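PDB 2X4H: iron dependent repressor, which probably acts as a metal-dependent, DNA-binding transcriptional regulator of the DtxR/MntR family and carries several bound zinc ions. Local coordinates for residues V87-L92 / S129-G134. Sequence-based numbering, arbitrary orientation.
With ZN (zinc ion), chain N; ZN (zinc ion), chain M.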
# COMPACT_ATOMS: atom_id res chain seq x y z
N VAL C 87 -21.61 11.71 11.93
CA VAL C 87 -21.81 13.15 11.79
C VAL C 87 -22.47 13.49 10.45
O VAL C 87 -23.42 14.27 10.41
CB VAL C 87 -20.49 13.91 11.97
CG1 VAL C 87 -20.65 15.38 11.58
CG2 VAL C 87 -19.98 13.76 13.42
N ILE C 88 -22.00 12.90 9.35
CA ILE C 88 -22.66 13.09 8.05
C ILE C 88 -24.12 12.64 8.11
O ILE C 88 -24.99 13.36 7.64
CB ILE C 88 -21.90 12.39 6.91
CG1 ILE C 88 -20.70 13.24 6.48
CG2 ILE C 88 -22.81 12.23 5.68
CD1 ILE C 88 -19.68 12.46 5.71
N GLU C 89 -24.40 11.49 8.71
CA GLU C 89 -25.78 11.03 8.81
C GLU C 89 -26.69 12.07 9.41
O GLU C 89 -27.81 12.25 8.95
CB GLU C 89 -25.91 9.78 9.67
CG GLU C 89 -25.38 8.55 9.07
CD GLU C 89 -25.90 7.29 9.74
OE1 GLU C 89 -26.12 7.28 10.98
OE2 GLU C 89 -26.04 6.28 8.99
N ILE C 90 -26.23 12.71 10.49
CA ILE C 90 -27.01 13.72 11.18
C ILE C 90 -27.30 14.91 10.29
O ILE C 90 -28.44 15.40 10.26
CB ILE C 90 -26.34 14.20 12.49
CG1 ILE C 90 -26.46 13.10 13.55
CG2 ILE C 90 -27.01 15.50 13.03
CD1 ILE C 90 -25.70 13.36 14.83
N LEU C 91 -26.27 15.38 9.57
CA LEU C 91 -26.47 16.47 8.59
C LEU C 91 -27.54 16.06 7.60
O LEU C 91 -28.42 16.85 7.30
CB LEU C 91 -25.17 16.83 7.85
CG LEU C 91 -25.31 17.80 6.67
CD1 LEU C 91 -25.80 19.16 7.12
CD2 LEU C 91 -23.96 17.88 5.87
N LEU C 92 -27.47 14.83 7.11
CA LEU C 92 -28.35 14.39 6.03
C LEU C 92 -29.79 14.27 6.50
O LEU C 92 -30.73 14.71 5.81
CB LEU C 92 -27.84 13.10 5.39
CG LEU C 92 -26.47 13.19 4.70
CD1 LEU C 92 -26.14 11.90 4.00
CD2 LEU C 92 -26.40 14.36 3.71
N SER C 129 -23.98 13.33 20.31
CA SER C 129 -23.46 12.09 20.94
C SER C 129 -23.78 10.79 20.20
O SER C 129 -23.09 9.80 20.37
CB SER C 129 -24.00 11.97 22.34
OG SER C 129 -23.52 13.03 23.12
N TYR C 130 -24.88 10.77 19.47
CA TYR C 130 -25.37 9.55 18.84
C TYR C 130 -25.93 9.86 17.47
O TYR C 130 -26.53 10.93 17.26
CB TYR C 130 -26.51 8.96 19.67
CG TYR C 130 -26.11 8.38 21.00
CD1 TYR C 130 -25.78 7.05 21.12
CD2 TYR C 130 -26.11 9.15 22.15
CE1 TYR C 130 -25.43 6.51 22.33
CE2 TYR C 130 -25.77 8.63 23.35
CZ TYR C 130 -25.44 7.31 23.44
OH TYR C 130 -25.09 6.81 24.67
N CYS C 131 -25.80 8.90 16.56
CA CYS C 131 -26.35 9.03 15.22
C CYS C 131 -27.84 8.70 15.28
O CYS C 131 -28.34 8.32 16.34
CB CYS C 131 -25.60 8.10 14.24
SG CYS C 131 -26.08 6.37 14.27
N PRO C 132 -28.56 8.87 14.17
CA PRO C 132 -30.01 8.58 14.17
C PRO C 132 -30.38 7.09 14.36
O PRO C 132 -31.55 6.79 14.60
CB PRO C 132 -30.45 9.04 12.79
CG PRO C 132 -29.35 9.90 12.29
CD PRO C 132 -28.11 9.32 12.85
N HIS C 133 -29.41 6.18 14.26
CA HIS C 133 -29.62 4.76 14.60
C HIS C 133 -29.34 4.50 16.08
O HIS C 133 -29.46 3.38 16.54
CB HIS C 133 -28.77 3.84 13.68
CG HIS C 133 -29.00 4.12 12.23
ND1 HIS C 133 -28.26 5.05 11.53
CD2 HIS C 133 -29.96 3.68 11.39
CE1 HIS C 133 -28.75 5.17 10.32
NE2 HIS C 133 -29.78 4.34 10.20
N GLY C 134 -28.96 5.54 16.83
CA GLY C 134 -28.69 5.41 18.26
C GLY C 134 -27.33 4.81 18.59
O GLY C 134 -27.17 4.17 19.64
ZN ZN N . -26.26 5.69 12.00
ZN ZN M . -25.08 4.45 9.32
O HOH W 1 -24.49 4.04 11.42
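Glu89 and the 129-134 loop meet on one zinc ion of a pair, the two ions bridged by the Glu89 carboxylate and a water. Glu89 OE1 binds the zinc of chain N at 1.9 Å, and OE2 of the same carboxylate binds the zinc of chain M at 2.1 Å. The water lies 2.5 Å from the chain N zinc and 2.2 Å from the chain M zinc. On the loop side, Cys131 SG (2.4 Å) and His133 ND1 (2.2 Å) complete a four-ligand shell around the chain N zinc. Glu89 OE1 approaches the His133 ring at its edge, 3.1 Å from ND1, because both atoms bind that metal; carboxylate and ring planes are 44° apart. Cys131 chi1 (80°) places SG where it reaches the chain N zinc and accepts a weak, bent bond (N-H...S 147°) from His133 N. The type I turn from Cys131 to Gly134, closed by Gly134 N to Cys131 O, brings both loop ligands to one ion. Beside the metal, Ile90 CG1 packs 4.2 Å from Pro132 CD. This two-zinc site belongs to the metal-binding and dimerisation domain, consistent with metal-responsive regulation. His85 and Cys103 complete the chain M site, so the metal pair ties helix 72-94 to both helix 99-107 and the loop following helix 115-124, while Leu91 packs against Leu91 of the second subunit.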